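Long-range contacts in 3'3'-cGAMP-specific phosphodiesterase 3 (Vibrio cholerae O1 biovar El Tor str. N16961, PDB 5Z7C), which belongs to the HD-domain superfamily and carries two HD-type domains in a single, predominantly helical chain: residues H43-C47 against D206-M210; W49-H53 against L68-L72; R150-A155 against I171-D175. The protein carries 2 engineered substitutions. All blocks are in the same frame, centred on the assembly; numbering follows the deposited sequence.

Contact 1 of 3, residues H43-C47 against D206-M210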
loop_
_atom_site.group_PDB
_atom_site.type_symbol
_atom_site.label_atom_id
_atom_site.label_comp_id
_atom_site.label_asym_id
_atom_site.label_seq_id
_atom_site.Cartn_x
_atom_site.Cartn_y
_atom_site.Cartn_z
ATOM N N HIS A 43 4.704 -0.308 10.485
ATOM C CA HIS A 43 4.433 0.926 11.137
ATOM C C HIS A 43 2.966 1.180 11.328
ATOM O O HIS A 43 2.540 1.546 12.393
ATOM C CB HIS A 43 5.043 2.047 10.326
ATOM C CG HIS A 43 4.713 3.392 10.852
ATOM N ND1 HIS A 43 5.096 3.799 12.102
ATOM C CD2 HIS A 43 4.000 4.405 10.324
ATOM C CE1 HIS A 43 4.642 5.012 12.318
ATOM N NE2 HIS A 43 3.976 5.403 11.253
ATOM N N CYS A 44 2.179 0.988 10.291
ATOM C CA CYS A 44 0.767 1.276 10.384
ATOM C C CYS A 44 0.157 0.414 11.433
ATOM O O CYS A 44 -0.702 0.852 12.158
ATOM C CB CYS A 44 0.069 1.016 9.070
ATOM S SG CYS A 44 -0.161 2.487 8.132
ATOM N N ILE A 45 0.614 -0.814 11.524
ATOM C CA ILE A 45 0.027 -1.730 12.446
ATOM C C ILE A 45 0.199 -1.258 13.850
ATOM O O ILE A 45 -0.708 -1.332 14.628
ATOM C CB ILE A 45 0.640 -3.093 12.291
ATOM C CG1 ILE A 45 0.358 -3.617 10.902
ATOM C CG2 ILE A 45 0.023 -4.038 13.217
ATOM C CD1 ILE A 45 -1.072 -3.546 10.539
ATOM N N ARG A 46 1.386 -0.785 14.166
ATOM C CA ARG A 46 1.706 -0.267 15.479
ATOM C C ARG A 46 0.933 0.969 15.855
ATOM O O ARG A 46 0.590 1.137 16.994
ATOM C CB ARG A 46 3.189 -0.050 15.610
ATOM C CG ARG A 46 3.941 -1.339 15.719
ATOM C CD ARG A 46 5.409 -1.142 15.974
ATOM N NE ARG A 46 5.990 -0.219 15.028
ATOM C CZ ARG A 46 6.619 -0.583 13.926
ATOM N NH1 ARG A 46 6.760 -1.853 13.629
ATOM N NH2 ARG A 46 7.103 0.330 13.126
ATOM N N CYS A 47 0.677 1.846 14.910
ATOM C CA CYS A 47 -0.109 3.013 15.208
ATOM C C CYS A 47 -1.475 2.600 15.586
ATOM O O CYS A 47 -2.085 3.188 16.438
ATOM C CB CYS A 47 -0.229 3.912 14.007
ATOM S SG CYS A 47 1.362 4.602 13.456
ATOM N N ASP A 206 5.268 6.101 17.622
ATOM C CA ASP A 206 5.809 4.873 17.127
ATOM C C ASP A 206 7.159 5.112 16.521
ATOM O O ASP A 206 8.074 4.347 16.735
ATOM C CB ASP A 206 4.875 4.257 16.096
ATOM C CG ASP A 206 5.367 2.942 15.595
ATOM O OD1 ASP A 206 5.547 2.040 16.402
ATOM O OD2 ASP A 206 5.600 2.804 14.393
ATOM N N VAL A 207 7.303 6.185 15.768
ATOM C CA VAL A 207 8.548 6.400 15.070
ATOM C C VAL A 207 9.663 6.535 16.059
ATOM O O VAL A 207 10.731 6.028 15.847
ATOM C CB VAL A 207 8.499 7.656 14.217
ATOM C CG1 VAL A 207 9.810 7.909 13.567
ATOM C CG2 VAL A 207 7.465 7.519 13.170
ATOM N N PHE A 208 9.438 7.288 17.109
ATOM C CA PHE A 208 10.418 7.380 18.164
ATOM C C PHE A 208 10.598 6.119 18.940
ATOM O O PHE A 208 11.681 5.755 19.310
ATOM C CB PHE A 208 10.143 8.568 19.048
ATOM C CG PHE A 208 10.531 9.834 18.416
ATOM C CD1 PHE A 208 9.721 10.416 17.493
ATOM C CD2 PHE A 208 11.742 10.397 18.676
ATOM C CE1 PHE A 208 10.083 11.552 16.883
ATOM C CE2 PHE A 208 12.103 11.540 18.062
ATOM C CZ PHE A 208 11.270 12.117 17.161
ATOM N N GLN A 209 9.507 5.422 19.131
ATOM C CA GLN A 209 9.502 4.283 19.991
ATOM C C GLN A 209 10.514 3.337 19.435
ATOM O O GLN A 209 11.184 2.641 20.159
ATOM C CB GLN A 209 8.136 3.632 19.944
ATOM C CG GLN A 209 8.058 2.347 20.685
ATOM C CD GLN A 209 8.174 1.159 19.788
ATOM O OE1 GLN A 209 7.944 1.253 18.601
ATOM N NE2 GLN A 209 8.529 0.027 20.353
ATOM N N MET A 210 10.613 3.318 18.125
ATOM C CA MET A 210 11.313 2.269 17.442
ATOM C C MET A 210 12.665 2.707 17.012
ATOM O O MET A 210 13.537 1.899 16.769
ATOM C CB MET A 210 10.514 1.856 16.221
ATOM C CG MET A 210 9.426 0.882 16.538
ATOM S SD MET A 210 10.004 -0.730 16.188
ATOM C CE MET A 210 10.274 -0.506 14.483
#

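Contact 2 of 3, residues W49-H53 against L68-L72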
loop_
_atom_site.group_PDB
_atom_site.type_symbol
_atom_site.label_atom_id
_atom_site.label_comp_id
_atom_site.label_asym_id
_atom_site.label_seq_id
_atom_site.Cartn_x
_atom_site.Cartn_y
_atom_site.Cartn_z
ATOM N N TRP A 49 -2.445 -0.052 16.939
ATOM C CA TRP A 49 -2.437 -0.557 18.248
ATOM C C TRP A 49 -2.335 0.551 19.260
ATOM O O TRP A 49 -3.044 0.539 20.231
ATOM C CB TRP A 49 -1.274 -1.508 18.360
ATOM C CG TRP A 49 -1.029 -1.948 19.693
ATOM C CD1 TRP A 49 -0.242 -1.359 20.579
ATOM C CD2 TRP A 49 -1.584 -3.078 20.332
ATOM N NE1 TRP A 49 -0.245 -2.038 21.739
ATOM C CE2 TRP A 49 -1.074 -3.109 21.613
ATOM C CE3 TRP A 49 -2.463 -4.073 19.942
ATOM C CZ2 TRP A 49 -1.408 -4.084 22.511
ATOM C CZ3 TRP A 49 -2.791 -5.028 20.830
ATOM C CH2 TRP A 49 -2.270 -5.034 22.098
ATOM N N ILE A 50 -1.438 1.499 19.057
ATOM C CA ILE A 50 -1.349 2.622 19.953
ATOM C C ILE A 50 -2.592 3.462 19.921
ATOM O O ILE A 50 -3.124 3.806 20.933
ATOM C CB ILE A 50 -0.173 3.504 19.564
ATOM C CG1 ILE A 50 1.122 2.734 19.700
ATOM C CG2 ILE A 50 -0.086 4.728 20.424
ATOM C CD1 ILE A 50 2.246 3.391 19.042
ATOM N N GLY A 51 -3.054 3.803 18.744
ATOM C CA GLY A 51 -4.214 4.644 18.619
ATOM C C GLY A 51 -5.490 4.081 19.155
ATOM O O GLY A 51 -6.299 4.794 19.668
ATOM N N MET A 52 -5.705 2.799 18.965
ATOM C CA MET A 52 -6.897 2.173 19.491
ATOM C C MET A 52 -6.866 2.219 20.994
ATOM O O MET A 52 -7.852 2.456 21.635
ATOM C CB MET A 52 -7.066 0.763 18.956
ATOM C CG MET A 52 -7.642 0.702 17.569
ATOM S SD MET A 52 -9.136 1.524 17.336
ATOM C CE MET A 52 -10.169 0.349 18.000
ATOM N N HIS A 53 -5.710 1.983 21.556
ATOM C CA HIS A 53 -5.561 2.035 22.987
ATOM C C HIS A 53 -5.789 3.394 23.603
ATOM O O HIS A 53 -6.283 3.479 24.693
ATOM C CB HIS A 53 -4.228 1.486 23.397
ATOM C CG HIS A 53 -4.207 0.005 23.487
ATOM N ND1 HIS A 53 -3.682 -0.789 22.500
ATOM C CD2 HIS A 53 -4.661 -0.833 24.438
ATOM C CE1 HIS A 53 -3.795 -2.052 22.846
ATOM N NE2 HIS A 53 -4.392 -2.106 24.015
ATOM N N LEU A 68 -12.158 5.034 14.077
ATOM C CA LEU A 68 -10.801 5.259 14.477
ATOM C C LEU A 68 -9.876 4.196 13.978
ATOM O O LEU A 68 -8.765 4.459 13.628
ATOM C CB LEU A 68 -10.721 5.364 15.979
ATOM C CG LEU A 68 -9.327 5.582 16.517
ATOM C CD1 LEU A 68 -8.866 6.928 16.125
ATOM C CD2 LEU A 68 -9.327 5.448 17.964
ATOM N N PHE A 69 -10.339 2.972 13.964
ATOM C CA PHE A 69 -9.506 1.856 13.609
ATOM C C PHE A 69 -9.030 2.007 12.207
ATOM O O PHE A 69 -7.902 1.766 11.893
ATOM C CB PHE A 69 -10.376 0.620 13.708
ATOM C CG PHE A 69 -9.698 -0.644 13.354
ATOM C CD1 PHE A 69 -8.849 -1.225 14.203
ATOM C CD2 PHE A 69 -9.965 -1.260 12.188
ATOM C CE1 PHE A 69 -8.254 -2.358 13.880
ATOM C CE2 PHE A 69 -9.367 -2.384 11.875
ATOM C CZ PHE A 69 -8.507 -2.940 12.726
ATOM N N PHE A 70 -9.948 2.337 11.340
ATOM C CA PHE A 70 -9.642 2.597 9.971
ATOM C C PHE A 70 -8.854 3.862 9.698
ATOM O O PHE A 70 -7.984 3.865 8.870
ATOM C CB PHE A 70 -10.865 2.375 9.109
ATOM C CG PHE A 70 -11.286 0.945 9.078
ATOM C CD1 PHE A 70 -10.500 0.007 8.506
ATOM C CD2 PHE A 70 -12.434 0.536 9.669
ATOM C CE1 PHE A 70 -10.865 -1.278 8.504
ATOM C CE2 PHE A 70 -12.785 -0.759 9.656
ATOM C CZ PHE A 70 -12.000 -1.657 9.080
ATOM N N THR A 71 -9.120 4.919 10.439
ATOM C CA THR A 71 -8.413 6.149 10.225
ATOM C C THR A 71 -6.971 5.834 10.467
ATOM O O THR A 71 -6.124 6.259 9.730
ATOM C CB THR A 71 -8.877 7.215 11.210
ATOM O OG1 THR A 71 -10.159 7.668 10.838
ATOM C CG2 THR A 71 -8.008 8.389 11.189
ATOM N N LEU A 72 -6.689 5.085 11.507
ATOM C CA LEU A 72 -5.324 4.782 11.840
ATOM C C LEU A 72 -4.633 3.984 10.783
ATOM O O LEU A 72 -3.496 4.205 10.497
ATOM C CB LEU A 72 -5.261 4.005 13.133
ATOM C CG LEU A 72 -5.605 4.766 14.393
ATOM C CD1 LEU A 72 -5.958 3.821 15.456
ATOM C CD2 LEU A 72 -4.451 5.592 14.827
#

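Contact 3 of 3, residues R150-A155 against I171-D175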
loop_
_atom_site.group_PDB
_atom_site.type_symbol
_atom_site.label_atom_id
_atom_site.label_comp_id
_atom_site.label_asym_id
_atom_site.label_seq_id
_atom_site.Cartn_x
_atom_site.Cartn_y
_atom_site.Cartn_z
ATOM N N ARG A 150 -1.954 15.482 -0.348
ATOM C CA ARG A 150 -1.939 14.191 0.291
ATOM C C ARG A 150 -3.171 13.958 1.114
ATOM O O ARG A 150 -3.747 12.901 1.099
ATOM C CB ARG A 150 -0.720 14.132 1.188
ATOM C CG ARG A 150 -0.698 13.041 2.187
ATOM C CD ARG A 150 0.156 13.416 3.307
ATOM N NE ARG A 150 1.491 13.710 2.841
ATOM C CZ ARG A 150 2.526 13.918 3.638
ATOM N NH1 ARG A 150 2.374 13.861 4.948
ATOM N NH2 ARG A 150 3.716 14.179 3.129
ATOM N N CYS A 151 -3.503 14.939 1.913
ATOM C CA CYS A 151 -4.602 14.822 2.811
ATOM C C CYS A 151 -5.907 14.712 2.078
ATOM O O CYS A 151 -6.794 14.033 2.496
ATOM C CB CYS A 151 -4.565 15.942 3.830
ATOM S SG CYS A 151 -5.411 17.479 3.340
ATOM N N THR A 152 -6.043 15.453 1.010
ATOM C CA THR A 152 -7.215 15.378 0.181
ATOM C C THR A 152 -7.323 14.046 -0.509
ATOM O O THR A 152 -8.389 13.515 -0.687
ATOM C CB THR A 152 -7.179 16.470 -0.842
ATOM O OG1 THR A 152 -5.999 16.315 -1.622
ATOM C CG2 THR A 152 -7.100 17.774 -0.177
ATOM N N ARG A 153 -6.173 13.523 -0.922
ATOM C CA ARG A 153 -6.113 12.268 -1.655
ATOM C C ARG A 153 -6.444 11.084 -0.756
ATOM O O ARG A 153 -7.135 10.154 -1.172
ATOM C CB ARG A 153 -4.729 12.077 -2.280
ATOM C CG ARG A 153 -4.599 12.648 -3.683
ATOM C CD ARG A 153 -3.555 11.893 -4.491
ATOM N NE ARG A 153 -2.795 12.780 -5.367
ATOM C CZ ARG A 153 -1.565 12.526 -5.799
ATOM N NH1 ARG A 153 -0.949 11.408 -5.439
ATOM N NH2 ARG A 153 -0.948 13.389 -6.595
ATOM N N GLY A 154 -5.952 11.120 0.478
ATOM C CA GLY A 154 -6.199 10.044 1.400
ATOM C C GLY A 154 -7.636 10.047 1.812
ATOM O O GLY A 154 -8.243 9.024 1.950
ATOM N N ALA A 155 -8.173 11.226 2.005
ATOM C CA ALA A 155 -9.542 11.367 2.398
ATOM C C ALA A 155 -10.376 10.782 1.307
ATOM O O ALA A 155 -11.428 10.239 1.539
ATOM C CB ALA A 155 -9.869 12.781 2.581
ATOM N N ILE A 171 -8.410 11.768 8.236
ATOM C CA ILE A 171 -7.229 11.370 7.526
ATOM C C ILE A 171 -6.784 12.727 7.018
ATOM O O ILE A 171 -5.623 13.012 6.922
ATOM C CB ILE A 171 -7.571 10.469 6.374
ATOM C CG1 ILE A 171 -7.931 9.102 6.906
ATOM C CG2 ILE A 171 -6.409 10.279 5.519
ATOM C CD1 ILE A 171 -8.265 8.138 5.862
ATOM N N HIS A 172 -7.748 13.554 6.682
ATOM C CA HIS A 172 -7.539 14.869 6.131
ATOM C C HIS A 172 -6.846 15.846 7.031
ATOM O O HIS A 172 -6.088 16.666 6.578
ATOM C CB HIS A 172 -8.868 15.453 5.750
ATOM C CG HIS A 172 -8.771 16.789 5.102
ATOM N ND1 HIS A 172 -9.280 17.044 3.852
ATOM C CD2 HIS A 172 -8.226 17.944 5.528
ATOM C CE1 HIS A 172 -9.050 18.300 3.534
ATOM N NE2 HIS A 172 -8.423 18.871 4.538
ATOM N N SER A 173 -7.111 15.743 8.317
ATOM C CA SER A 173 -6.595 16.662 9.298
ATOM C C SER A 173 -5.491 16.036 10.089
ATOM O O SER A 173 -5.186 16.471 11.155
ATOM C CB SER A 173 -7.691 17.113 10.217
ATOM O OG SER A 173 -8.597 17.938 9.536
ATOM N N LEU A 174 -4.857 15.042 9.534
ATOM C CA LEU A 174 -3.876 14.311 10.266
ATOM C C LEU A 174 -2.800 15.251 10.686
ATOM O O LEU A 174 -2.272 15.151 11.754
ATOM C CB LEU A 174 -3.286 13.263 9.356
ATOM C CG LEU A 174 -2.166 12.373 9.836
ATOM C CD1 LEU A 174 -2.645 11.559 10.953
ATOM C CD2 LEU A 174 -1.672 11.507 8.782
ATOM N N ASP A 175 -2.471 16.184 9.824
ATOM C CA ASP A 175 -1.288 16.988 9.993
ATOM C C ASP A 175 -1.549 18.337 10.613
ATOM O O ASP A 175 -0.700 19.188 10.636
ATOM C CB ASP A 175 -0.564 17.111 8.681
ATOM C CG ASP A 175 0.197 15.878 8.339
ATOM O OD1 ASP A 175 1.038 15.473 9.133
ATOM O OD2 ASP A 175 -0.038 15.293 7.283
#

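Contact 1 of 3, residues H43-C47 against D206-M210
Asp206 reaches from helix 194-211 between two side chains of helix 43-56 and is held by both. Arg46 presents its side to the carboxylate: NE donates to OD1 of Asp206 at 2.7 Å, and NH2 of Arg46 donates to Asp206 OD2 at 3.2 Å, each using the syn lone pair of its oxygen. Although the two side chains run across each other at about a right angle, their guanidinium and carboxylate planes lie 28° apart, so the two groups meet nearly edge to edge in a side-on salt bridge. The bend at chi3 folds the arginine back to bring NE and NH2 to the carboxylate together.

His43 approaches the other side of OD2. Its ND1 donates to Asp206 OD2 at 2.5 Å, this time to the anti lone pair, with the acceptor tilted out of the imidazole plane. The ring swings out with CG anti to the backbone N (chi1 175°) and slides past the aspartate in the opposite direction. OD2 therefore accepts from both His43 and Arg46, which would fix the rotation of the carboxylate. Two apolar side chains flank this polar centre: Met210 lays CE over one face of the guanidinium, 3.5 Å from NH2 of Arg46, and Val207 CG2 lies 3.9 Å from CE1 of His43.

The helices cross steeply here, their short axes at 110°, with Cys47 and Asp206 nearest in backbone. His43 and Cys47 also touch Lys75 and Gln203. In active HD-type domains the equivalent region gathers metal-binding histidines and aspartates; a lysine and a glutamine beside this His-carboxylate pair are consistent with a degenerate HD site, its helices still joined by the Arg-Asp salt bridge.

Contact 2 of 3, residues W49-H53 against L68-L72
The Phe69 ring meets Met52 at its edge: CG of Met52 lies near the ring plane, 4.1 Å from Phe69 CD1, and the sulfur sits 88° off the ring normal, an edge-on Met-aromatic contact. Within helix 62-73, CD2 of Phe69 lies over the centre of one Phe70 face. Trp49, turned away from this contact, has CE1 of His53 above one face near the rim, and His53 ND1 donates to Trp49 O at 2.7 Å, which helps hold the imidazole over that face.

Met52 is bent at chi2 and chi3, which brings SD alongside the neighbouring helix, 3.8 Å from CA of Phe69 and 4.0 Å from CD2 of Leu68. Gly51, with no side chain, leaves room for the branched end of Leu72, whose CD1 reaches CA of Gly51 at 3.7 Å, while CD2 of Leu68 rests against the Gly51 carbonyl oxygen. All five touching residues are buried, and no hydrogen bond crosses between the helices.

The axes of segments 49-53 and 68-72 approach to 9.3 Å at 151°; helices 43-56 and 62-73 thus form an antiparallel helical hairpin, consistent with the all-helical bundle of an HD-type domain.

Contact 3 of 3, residues R150-A155 against I171-D175
His172 and Cys151 meet sulfur over ring. SG of Cys151 stands 3.5 Å above the centroid of the His172 imidazole and only 11° off its normal, so the sulfur lies over the middle of one face and within 3.9 Å of all five ring atoms. Two torsions bring this about: Cys151 holds SG between its backbone N and carbonyl carbon (chi1 88°), while His172 sends its ring out with CG anti to the backbone N, which sets the ring over SG. The ring is bordered by two further residues of helix 141-160. Ala155 CB sits at its edge, 4.3 Å from CB of His172, and the methyl CG2 of Thr152 approaches CE1 obliquely; the Thr152 hydroxyl is turned back to the carbonyls of Gln148 and Thr149. Backbone also takes part, for CB of Cys151 rests against His172 O, and the CA atoms of these two residues are 4.4 Å apart.

The second segment contains a type I beta turn from Ile171 to Leu174, near the start of the loop between helices 165-168 and 194-211. This is a helix-against-turn contact within the HD-domain family region: the turn lies on helix 141-160, while Leu174 reaches helix 194-211 through Ala199 and Gln203.

Ile171, the third large contributor, points at the helix backbone where Gly154 leaves it bare, its CG2 lying 3.9 Å from Gly154 C and 4.0 Å from Ala155 N. Its CD1 lies near Gly154 O. At the other end of the segment, Arg150 bends at chi3 and extends NH1 toward OD2 of Asp175, a long salt bridge at 3.6 Å. Guanidinium and carboxylate planes are 67° apart there, far from the flat pairing of a bidentate bridge, and Asp175 also leans on Ile147.

How the contacts relate
After helix 22-35 the chain enters helix 43-56, which serves contacts 1 and 2 in turn. Contact 2 closes first, a short loop joining that helix to helix 62-73. The chain then runs to helix 141-160, where contact 3 opens, closing again just after helix 165-168. Contact 1 closes last, at helix 194-211, and its long loop encloses both others, which follow one another in series. Contacts 1 and 2 touch directly: Cys47 O packs on Leu72 CD2, and Asp206 CB on Ile50 CD1. Contact 3 touches neither, its centre about 16 Å from that of contact 2, but the loop that carries its turn runs on to helix 194-211.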